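Putative alpha-L-fucosidase (Bacteroides thetaiotaomicron, PDB 3EYP) probably hydrolyses alpha-L-fucosidic linkages, pairing a TIM-barrel domain of the glycoside hydrolase 29 type with an F5/8 type C domain. Local coordinates at residues A[207-212]-A[238-243]; A[365-370]-A[434-439]; A[34-39]-A[263-268]. One frame throughout, in Å; residues are numbered along the deposited sequence. Where two conformers were deposited one is given.

Overall arrangement
Contacts 1 and 3 lie in the alpha-L-fucosidase part of the chain, whose parallel strands belong to a TIM barrel. Contact 2 lies in the F5/8 type C part, within an antiparallel sheet. Contact 1 is nested inside the long loop that contact 3 closes. Their centres are about 27 Å apart and their nearest atoms about 7 Å. Contact 2 follows both along the chain. Its centre is about 31 Å from that of contact 1 and about 51 Å from that of contact 3. Bound glycerol lies about 3 Å from the Trp208 side chain in contact 1 and about 5 Å from that of Phe263 in contact 3. Such molecules often mark pockets, though they probably come from the crystallisation liquor.

Contact 1 (A[207-212]-A[238-243]); sequences RWMGNE and GLNEGM
Met209 CA comes within 4.2 Å of Asn240 CA, where loop 207-212 passes the C-terminal end of helix 236-240. Arg207 reaches that helix end with the side of its guanidinium. Arg207 NE and NH2 both donate to Leu239 O, at 2.9 Å and 3.1 Å, so two N-H groups grip one carbonyl oxygen. The oxygen sits at the guanidinium edge, in its plane. NE is tilted a little from the carbonyl plane, while NH2 stands well above it. Gly238 O lies over one guanidinium face. Beyond CG the Arg207 chain runs extended to NE, which carries the charged group to the carbonyl oxygen of Leu239 in the last turn. The helix end would probably favour this positive charge. Arg207 NH2 also passes 3.4 Å from Gly242 CA. Gly242 leaves the helix with positive phi, and a side chain there would clash with NH2. The contact is thus an arginine closing on a main-chain carbonyl at a helix C-terminus, with a positive-phi glycine just after it.

Asn240 answers in the other direction. Asn240 ND2 donates to Met209 O over 2.9 Å, nearly along the C=O axis, with an N-H...O angle of 160°. Leu239 CB packs 3.5 Å from Trp208 O, a buried oxygen with no polar partner in the model.

Around the contact, Leu239 packs on Ala228 and Ile229 of helix 226-230. Arg207 NH1 and NH2 continue to Ile250 O and Trp221 O. The backbone of Arg207 bonds to Pro251 and Glu253, which ties this loop to the start of strand 253-257.

Contact 2 (A[365-370]-A[434-439]); sequences KADIIF and QVRLRI
The guanidinium of Arg438 turns its edge to the carboxylate of Asp367 and one face to Arg436 NH1, 3.3 Å above its plane. In return, Arg438 NE lies over the centre of one face of the Arg436 guanidinium. At the edge of the Phe370 ring, in its plane, sits Val435 O, 3.2 Å from Phe370 CD2. Leu437 CB meets the same edge near CE2.

Arg438 holds Asp367 with two nitrogens. Arg438 NE donates to Asp367 OD1 and Arg438 NH1 to Asp367 OD2, each at 3.0 Å. The planes of the two groups are 42° apart: OD2 is met on its syn side, OD1 from above the carboxylate plane. The bend of Arg438 at chi3 (77°) folds its guanidinium back beside Asp367. Arg436 NH2 adds a long salt bridge to Asp367 OD2 at 3.9 Å, through charge alone. Arg436 NH1 pairs with Glu399 in a salt bridge, so two acids probably offset the charge of the two neighbouring arginines. A water also links Asp367 OD1 and Ile439 O.

The backbones form an antiparallel ladder. Ala366-Ile439, Ile368-Leu437 and Phe370-Val435 are its hydrogen-bonded pairs, and their side chains share the apolar face. There Ile368 CD1 touches Leu437 CD2 at 4.2 Å. On the other face, Ile369 CG1 rests on the aliphatic part of Arg436.

Both strands are interior in the antiparallel sheet. Strand 332-335 flanks 366-372, and strand 393-401 flanks 434-442. The apolar face packs on strand 447-454 of the second sheet, through Phe451 and Ile448, as in the beta-sandwich of F5/8 type C domains.

Contact 3 (A[34-39]-A[263-268]); sequences EEYVNE and FYHAEE
Asn38 and His265 meet with amide and ring planes 74° apart, the amide oxygen placed at the edge of the imidazole. His265 NE2 donates to Asn38 OD1 over 2.8 Å with an angle of 166°. The oxygen lies in the ring plane, but the N-H arrives from above the amide plane. Asn38 OD1 also takes a weak bond from Phe263 N at 3.4 Å. Val37 O lies at the same imidazole edge, 3.5 Å from His265 CE1.

A water oxygen lies 2.8 Å from His265 ND1, in the ring plane. It also accepts from Tyr36 N, and so joins the two loops a second time. His265 has its CG anti to the carbonyl carbon, and this torsion (chi1 -42°) swings the ring toward loop 34-39, with NE2 at Asn38 OD1. The Tyr36 ring is turned obliquely to the imidazole. The Tyr36 side chain crosses that of Glu267 at about a right angle, but this tyrosine has two conformers and its very short approach to Glu267 is doubtful. The Phe263 ring packs against the Asn38 backbone, with Phe263 CD2 3.5 Å from Asn38 O. Its ring makes edge-to-face contacts with His27 and His77.

With an alanine here in place of His265, Asn38 OD1 would probably be left with just the weak bond from Phe263 N across the contact, and the bridging water without its imidazole partner.

The two loops follow strands 22-26 and 253-257, on the side where TIM barrels carry their active sites. One imidazole joins them by its two nitrogens, directly at NE2 and through water at ND1. The link is therefore polar and directional, and depends on how the Asn38 amide is turned.

Contact 1 (A[207-212]-A[238-243])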
loop_
_atom_site.group_PDB
_atom_site.type_symbol
_atom_site.label_atom_id
_atom_site.label_comp_id
_atom_site.label_asym_id
_atom_site.label_seq_id
_atom_site.Cartn_x
_atom_site.Cartn_y
_atom_site.Cartn_z
ATOM N N ARG A 207 1.706 -3.784 -8.309
ATOM C CA ARG A 207 2.858 -4.668 -8.292
ATOM C C ARG A 207 3.542 -4.760 -6.953
ATOM O O ARG A 207 3.417 -3.886 -6.088
ATOM C CB ARG A 207 3.912 -4.144 -9.311
ATOM C CG ARG A 207 4.555 -2.772 -8.950
ATOM C CD ARG A 207 5.652 -2.324 -9.991
ATOM N NE ARG A 207 6.594 -1.347 -9.438
ATOM C CZ ARG A 207 6.590 -0.036 -9.699
ATOM N NH1 ARG A 207 5.609 0.507 -10.400
ATOM N NH2 ARG A 207 7.495 0.767 -9.140
ATOM N N TRP A 208 4.371 -5.790 -6.846
ATOM C CA TRP A 208 5.388 -5.859 -5.796
ATOM C C TRP A 208 6.573 -4.906 -6.043
ATOM O O TRP A 208 6.852 -4.481 -7.145
ATOM C CB TRP A 208 5.916 -7.284 -5.633
ATOM C CG TRP A 208 6.666 -7.498 -4.376
ATOM C CD1 TRP A 208 6.352 -7.033 -3.131
ATOM C CD2 TRP A 208 7.845 -8.291 -4.228
ATOM N NE1 TRP A 208 7.288 -7.481 -2.220
ATOM C CE2 TRP A 208 8.205 -8.261 -2.873
ATOM C CE3 TRP A 208 8.637 -9.023 -5.126
ATOM C CZ2 TRP A 208 9.329 -8.954 -2.383
ATOM C CZ3 TRP A 208 9.732 -9.714 -4.646
ATOM C CH2 TRP A 208 10.064 -9.681 -3.299
ATOM N N MET A 209 7.291 -4.596 -4.969
ATOM C CA MET A 209 8.368 -3.635 -5.061
ATOM C C MET A 209 9.718 -4.191 -4.663
ATOM O O MET A 209 10.617 -3.468 -4.335
ATOM C CB MET A 209 8.084 -2.363 -4.269
ATOM C CG MET A 209 7.222 -2.576 -3.102
ATOM S SD MET A 209 7.833 -3.638 -1.807
ATOM C CE MET A 209 9.022 -2.542 -1.061
ATOM N N GLY A 210 9.788 -5.495 -4.619
ATOM C CA GLY A 210 11.012 -6.250 -4.508
ATOM C C GLY A 210 11.665 -6.533 -3.166
ATOM O O GLY A 210 12.674 -7.224 -3.128
ATOM N N ASN A 211 11.146 -5.976 -2.084
ATOM C CA ASN A 211 11.544 -6.359 -0.706
ATOM C C ASN A 211 10.391 -6.372 0.299
ATOM O O ASN A 211 9.289 -5.929 0.003
ATOM C CB ASN A 211 12.702 -5.509 -0.171
ATOM C CG ASN A 211 12.292 -4.069 0.104
ATOM O OD1 ASN A 211 11.591 -3.811 1.066
ATOM N ND2 ASN A 211 12.719 -3.108 -0.782
ATOM N N GLU A 212 10.646 -6.945 1.479
ATOM C CA GLU A 212 9.587 -7.024 2.496
ATOM C C GLU A 212 10.043 -6.242 3.675
ATOM O O GLU A 212 9.730 -6.581 4.826
ATOM C CB GLU A 212 9.279 -8.473 2.924
ATOM C CG GLU A 212 8.695 -9.294 1.813
ATOM C CD GLU A 212 8.538 -10.795 2.125
ATOM O OE1 GLU A 212 8.934 -11.289 3.221
ATOM O OE2 GLU A 212 8.012 -11.473 1.223
ATOM N N GLY A 238 13.578 -2.407 -11.408
ATOM C CA GLY A 238 12.344 -2.255 -12.173
ATOM C C GLY A 238 11.095 -2.338 -11.313
ATOM O O GLY A 238 10.064 -1.724 -11.603
ATOM N N LEU A 239 11.186 -3.126 -10.247
ATOM C CA LEU A 239 10.053 -3.271 -9.352
ATOM C C LEU A 239 10.087 -2.213 -8.289
ATOM O O LEU A 239 9.078 -1.630 -7.947
ATOM C CB LEU A 239 10.010 -4.673 -8.731
ATOM C CG LEU A 239 9.670 -5.883 -9.622
ATOM C CD1 LEU A 239 9.670 -7.171 -8.813
ATOM C CD2 LEU A 239 8.316 -5.690 -10.265
ATOM N N ASN A 240 11.252 -2.013 -7.714
ATOM C CA ASN A 240 11.400 -1.153 -6.541
ATOM C C ASN A 240 11.294 0.363 -6.919
ATOM O O ASN A 240 10.735 1.152 -6.195
ATOM C CB ASN A 240 12.734 -1.447 -5.830
ATOM C CG ASN A 240 12.897 -0.731 -4.531
ATOM O OD1 ASN A 240 13.744 0.180 -4.432
ATOM N ND2 ASN A 240 12.126 -1.161 -3.465
ATOM N N GLU A 241 11.898 0.716 -8.043
ATOM C CA GLU A 241 11.917 2.113 -8.565
ATOM C C GLU A 241 10.931 2.375 -9.666
ATOM O O GLU A 241 10.518 3.504 -9.917
ATOM C CB GLU A 241 13.325 2.504 -9.016
ATOM C CG GLU A 241 14.265 2.563 -7.793
ATOM C CD GLU A 241 15.697 3.014 -8.050
ATOM O OE1 GLU A 241 15.958 3.560 -9.140
ATOM O OE2 GLU A 241 16.547 2.803 -7.138
ATOM N N GLY A 242 10.645 1.324 -10.401
ATOM C CA GLY A 242 9.818 1.406 -11.538
ATOM C C GLY A 242 10.655 2.085 -12.620
ATOM O O GLY A 242 11.858 2.180 -12.498
ATOM N N MET A 243 9.983 2.491 -13.676
ATOM C CA MET A 243 10.641 3.197 -14.801
ATOM C C MET A 243 9.765 4.343 -15.326
ATOM O O MET A 243 8.558 4.175 -15.578
ATOM C CB MET A 243 10.943 2.214 -15.967
ATOM C CG MET A 243 11.605 0.839 -15.616
ATOM S SD MET A 243 11.588 -0.358 -16.961
ATOM C CE MET A 243 11.737 -1.885 -15.988
#

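Contact 2 (A[365-370]-A[434-439])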
loop_
_atom_site.group_PDB
_atom_site.type_symbol
_atom_site.label_atom_id
_atom_site.label_comp_id
_atom_site.label_asym_id
_atom_site.label_seq_id
_atom_site.Cartn_x
_atom_site.Cartn_y
_atom_site.Cartn_z
ATOM N N LYS A 365 8.895 23.849 -16.265
ATOM C CA LYS A 365 9.553 24.502 -15.104
ATOM C C LYS A 365 8.665 25.542 -14.431
ATOM O O LYS A 365 7.855 26.224 -15.084
ATOM C CB LYS A 365 10.906 25.154 -15.476
ATOM C CG LYS A 365 11.964 24.228 -16.064
ATOM C CD LYS A 365 13.279 24.942 -16.278
ATOM C CE LYS A 365 14.506 23.970 -16.162
ATOM N NZ LYS A 365 15.209 23.710 -14.754
ATOM N N ALA A 366 8.805 25.593 -13.104
ATOM C CA ALA A 366 8.232 26.657 -12.254
ATOM C C ALA A 366 8.960 26.862 -10.952
ATOM O O ALA A 366 9.505 25.931 -10.331
ATOM C CB ALA A 366 6.770 26.431 -11.990
ATOM N N ASP A 367 8.936 28.115 -10.536
ATOM C CA ASP A 367 9.507 28.516 -9.253
ATOM C C ASP A 367 8.431 29.228 -8.470
ATOM O O ASP A 367 7.840 30.176 -8.975
ATOM C CB ASP A 367 10.668 29.480 -9.444
ATOM C CG ASP A 367 11.978 28.794 -9.879
ATOM O OD1 ASP A 367 12.177 27.571 -9.650
ATOM O OD2 ASP A 367 12.857 29.524 -10.440
ATOM N N ILE A 368 8.211 28.734 -7.254
ATOM C CA ILE A 368 7.211 29.219 -6.313
ATOM C C ILE A 368 7.827 29.601 -4.971
ATOM O O ILE A 368 8.546 28.824 -4.318
ATOM C CB ILE A 368 6.098 28.193 -6.034
ATOM C CG1 ILE A 368 5.485 27.615 -7.349
ATOM C CG2 ILE A 368 5.033 28.850 -5.216
ATOM C CD1 ILE A 368 6.232 26.429 -7.978
ATOM N N ILE A 369 7.549 30.833 -4.576
ATOM C CA ILE A 369 8.158 31.403 -3.369
ATOM C C ILE A 369 7.050 31.718 -2.410
ATOM O O ILE A 369 6.067 32.380 -2.750
ATOM C CB ILE A 369 9.019 32.657 -3.689
ATOM C CG1 ILE A 369 10.192 32.217 -4.524
ATOM C CG2 ILE A 369 9.517 33.382 -2.379
ATOM C CD1 ILE A 369 11.155 33.361 -4.961
ATOM N N PHE A 370 7.208 31.177 -1.219
ATOM C CA PHE A 370 6.253 31.354 -0.162
ATOM C C PHE A 370 6.910 32.256 0.831
ATOM O O PHE A 370 7.954 31.925 1.379
ATOM C CB PHE A 370 5.885 30.009 0.492
ATOM C CG PHE A 370 5.353 28.982 -0.476
ATOM C CD1 PHE A 370 4.010 28.790 -0.610
ATOM C CD2 PHE A 370 6.208 28.246 -1.258
ATOM C CE1 PHE A 370 3.517 27.834 -1.512
ATOM C CE2 PHE A 370 5.732 27.310 -2.164
ATOM C CZ PHE A 370 4.401 27.109 -2.281
ATOM N N GLN A 434 11.248 32.496 4.284
ATOM C CA GLN A 434 10.701 32.155 2.964
ATOM C C GLN A 434 11.136 30.774 2.516
ATOM O O GLN A 434 12.199 30.297 2.871
ATOM C CB GLN A 434 11.198 33.155 1.925
ATOM C CG GLN A 434 10.853 34.601 2.207
ATOM C CD GLN A 434 11.408 35.458 1.119
ATOM O OE1 GLN A 434 12.611 35.709 1.090
ATOM N NE2 GLN A 434 10.567 35.827 0.154
ATOM N N VAL A 435 10.262 30.160 1.740
ATOM C CA VAL A 435 10.471 28.827 1.179
ATOM C C VAL A 435 10.241 28.868 -0.305
ATOM O O VAL A 435 9.209 29.365 -0.786
ATOM C CB VAL A 435 9.480 27.767 1.775
ATOM C CG1 VAL A 435 9.648 26.347 1.065
ATOM C CG2 VAL A 435 9.605 27.677 3.288
ATOM N N ARG A 436 11.192 28.299 -1.014
ATOM C CA ARG A 436 11.097 28.157 -2.464
ATOM C C ARG A 436 10.936 26.718 -2.949
ATOM O O ARG A 436 11.738 25.836 -2.624
ATOM C CB ARG A 436 12.313 28.782 -3.172
ATOM C CG ARG A 436 12.187 28.697 -4.671
ATOM C CD ARG A 436 13.075 29.664 -5.422
ATOM N NE ARG A 436 14.478 29.287 -5.415
ATOM C CZ ARG A 436 15.362 29.760 -6.302
ATOM N NH1 ARG A 436 16.629 29.397 -6.256
ATOM N NH2 ARG A 436 14.958 30.567 -7.271
ATOM N N LEU A 437 9.918 26.533 -3.779
ATOM C CA LEU A 437 9.696 25.262 -4.494
ATOM C C LEU A 437 10.089 25.446 -5.948
ATOM O O LEU A 437 9.481 26.241 -6.680
ATOM C CB LEU A 437 8.245 24.832 -4.393
ATOM C CG LEU A 437 7.850 23.612 -5.220
ATOM C CD1 LEU A 437 8.698 22.344 -4.811
ATOM C CD2 LEU A 437 6.339 23.387 -5.089
ATOM N N ARG A 438 11.154 24.729 -6.340
ATOM C CA ARG A 438 11.643 24.702 -7.713
ATOM C C ARG A 438 11.201 23.426 -8.436
ATOM O O ARG A 438 11.645 22.322 -8.101
ATOM C CB ARG A 438 13.177 24.775 -7.756
ATOM C CG ARG A 438 13.847 25.887 -6.877
ATOM C CD ARG A 438 15.222 26.275 -7.466
ATOM N NE ARG A 438 14.996 27.134 -8.633
ATOM C CZ ARG A 438 15.952 27.665 -9.408
ATOM N NH1 ARG A 438 15.611 28.460 -10.427
ATOM N NH2 ARG A 438 17.227 27.386 -9.202
ATOM N N ILE A 439 10.324 23.606 -9.422
ATOM C CA ILE A 439 9.976 22.575 -10.412
ATOM C C ILE A 439 10.968 22.749 -11.516
ATOM O O ILE A 439 10.939 23.751 -12.252
ATOM C CB ILE A 439 8.512 22.710 -10.965
ATOM C CG1 ILE A 439 7.508 22.638 -9.844
ATOM C CG2 ILE A 439 8.175 21.607 -12.055
ATOM C CD1 ILE A 439 7.810 21.593 -8.846
HETATM O O HOH W 1 12.785 25.919 -11.547
#

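Contact 3 (A[34-39]-A[263-268])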
loop_
_atom_site.group_PDB
_atom_site.type_symbol
_atom_site.label_atom_id
_atom_site.label_comp_id
_atom_site.label_asym_id
_atom_site.label_seq_id
_atom_site.Cartn_x
_atom_site.Cartn_y
_atom_site.Cartn_z
ATOM N N GLU A 34 0.781 -24.179 14.919
ATOM C CA GLU A 34 2.017 -24.977 14.934
ATOM C C GLU A 34 3.056 -24.218 15.681
ATOM O O GLU A 34 2.898 -23.037 15.945
ATOM C CB GLU A 34 2.525 -25.281 13.531
ATOM C CG GLU A 34 1.655 -26.185 12.663
ATOM C CD GLU A 34 2.475 -26.918 11.599
ATOM O OE1 GLU A 34 2.699 -26.405 10.481
ATOM O OE2 GLU A 34 2.950 -28.033 11.888
ATOM N N GLU A 35 4.148 -24.916 16.021
ATOM C CA GLU A 35 5.236 -24.295 16.772
ATOM C C GLU A 35 6.285 -23.716 15.811
ATOM O O GLU A 35 6.939 -24.404 15.046
ATOM C CB GLU A 35 5.861 -25.274 17.775
ATOM C CG GLU A 35 4.868 -25.993 18.682
ATOM C CD GLU A 35 3.927 -25.080 19.490
ATOM O OE1 GLU A 35 4.389 -24.117 20.147
ATOM O OE2 GLU A 35 2.706 -25.358 19.494
ATOM N N TYR A 36 6.330 -22.407 15.830
ATOM C CA TYR A 36 7.277 -21.649 15.054
ATOM C C TYR A 36 7.247 -21.938 13.582
ATOM O O TYR A 36 8.269 -22.243 13.015
ATOM C CB TYR A 36 8.681 -21.967 15.537
ATOM C CG TYR A 36 9.051 -21.381 16.847
ATOM C CD1 TYR A 36 9.031 -20.019 17.034
ATOM C CD2 TYR A 36 9.512 -22.194 17.883
ATOM C CE1 TYR A 36 9.403 -19.466 18.221
ATOM C CE2 TYR A 36 9.905 -21.650 19.077
ATOM C CZ TYR A 36 9.851 -20.288 19.243
ATOM O OH TYR A 36 10.221 -19.729 20.440
ATOM N N VAL A 37 6.075 -21.856 12.984
ATOM C CA VAL A 37 5.891 -22.056 11.527
ATOM C C VAL A 37 5.387 -20.825 10.808
ATOM O O VAL A 37 4.355 -20.242 11.174
ATOM C CB VAL A 37 4.993 -23.299 11.222
ATOM C CG1 VAL A 37 4.729 -23.423 9.762
ATOM C CG2 VAL A 37 5.624 -24.566 11.784
ATOM N N ASN A 38 6.139 -20.431 9.782
ATOM C CA ASN A 38 5.732 -19.384 8.878
ATOM C C ASN A 38 5.355 -19.781 7.493
ATOM O O ASN A 38 4.692 -19.062 6.772
ATOM C CB ASN A 38 6.814 -18.295 8.814
ATOM C CG ASN A 38 6.977 -17.555 10.111
ATOM O OD1 ASN A 38 6.012 -17.017 10.699
ATOM N ND2 ASN A 38 8.221 -17.508 10.589
ATOM N N GLU A 39 5.821 -20.948 7.145
ATOM C CA GLU A 39 5.590 -21.583 5.905
ATOM C C GLU A 39 5.281 -23.051 6.168
ATOM O O GLU A 39 6.165 -23.842 6.421
ATOM C CB GLU A 39 6.820 -21.479 4.972
ATOM C CG GLU A 39 7.136 -20.085 4.527
ATOM C CD GLU A 39 6.107 -19.499 3.561
ATOM O OE1 GLU A 39 5.258 -20.245 2.993
ATOM O OE2 GLU A 39 6.174 -18.254 3.328
ATOM N N PHE A 263 3.517 -14.721 10.443
ATOM C CA PHE A 263 2.571 -15.374 11.318
ATOM C C PHE A 263 2.931 -15.098 12.771
ATOM O O PHE A 263 4.043 -14.693 13.104
ATOM C CB PHE A 263 2.500 -16.889 11.008
ATOM C CG PHE A 263 1.750 -17.193 9.785
ATOM C CD1 PHE A 263 0.405 -17.521 9.847
ATOM C CD2 PHE A 263 2.365 -17.099 8.511
ATOM C CE1 PHE A 263 -0.299 -17.801 8.715
ATOM C CE2 PHE A 263 1.676 -17.373 7.375
ATOM C CZ PHE A 263 0.335 -17.701 7.435
ATOM N N TYR A 264 1.955 -15.291 13.650
ATOM C CA TYR A 264 2.141 -15.005 15.095
ATOM C C TYR A 264 2.992 -16.005 15.860
ATOM O O TYR A 264 2.760 -17.232 15.808
ATOM C CB TYR A 264 0.790 -14.896 15.852
ATOM C CG TYR A 264 0.979 -14.493 17.283
ATOM C CD1 TYR A 264 1.014 -13.136 17.649
ATOM C CD2 TYR A 264 1.115 -15.449 18.292
ATOM C CE1 TYR A 264 1.207 -12.772 18.980
ATOM C CE2 TYR A 264 1.327 -15.080 19.596
ATOM C CZ TYR A 264 1.355 -13.752 19.945
ATOM O OH TYR A 264 1.536 -13.370 21.278
ATOM N N HIS A 265 3.966 -15.440 16.592
ATOM C CA HIS A 265 4.739 -16.191 17.594
ATOM C C HIS A 265 4.860 -15.363 18.852
ATOM O O HIS A 265 5.232 -14.212 18.834
ATOM C CB HIS A 265 6.130 -16.615 17.034
ATOM C CG HIS A 265 6.067 -17.103 15.630
ATOM N ND1 HIS A 265 5.451 -18.293 15.284
ATOM C CD2 HIS A 265 6.450 -16.518 14.470
ATOM C CE1 HIS A 265 5.481 -18.421 13.967
ATOM N NE2 HIS A 265 6.055 -17.343 13.454
ATOM N N ALA A 266 4.518 -15.981 19.966
ATOM C CA ALA A 266 4.537 -15.304 21.260
ATOM C C ALA A 266 5.870 -14.691 21.570
ATOM O O ALA A 266 5.984 -13.641 22.184
ATOM C CB ALA A 266 4.078 -16.276 22.436
ATOM N N GLU A 267 6.896 -15.334 21.083
ATOM C CA GLU A 267 8.259 -14.884 21.362
ATOM C C GLU A 267 8.578 -13.577 20.654
ATOM O O GLU A 267 9.559 -12.919 20.952
ATOM C CB GLU A 267 9.282 -15.948 20.956
ATOM C CG GLU A 267 9.176 -17.244 21.789
ATOM C CD GLU A 267 8.190 -18.284 21.222
ATOM O OE1 GLU A 267 7.426 -17.955 20.293
ATOM O OE2 GLU A 267 8.212 -19.440 21.718
ATOM N N GLU A 268 7.738 -13.183 19.730
ATOM C CA GLU A 268 8.009 -11.949 19.022
ATOM C C GLU A 268 7.205 -10.803 19.589
ATOM O O GLU A 268 7.198 -9.715 19.049
ATOM C CB GLU A 268 7.795 -12.104 17.527
ATOM C CG GLU A 268 8.813 -13.027 16.824
ATOM C CD GLU A 268 8.573 -13.161 15.340
ATOM O OE1 GLU A 268 7.643 -12.520 14.803
ATOM O OE2 GLU A 268 9.305 -13.932 14.683
HETATM O O HOH W 2 4.808 -20.141 17.228
#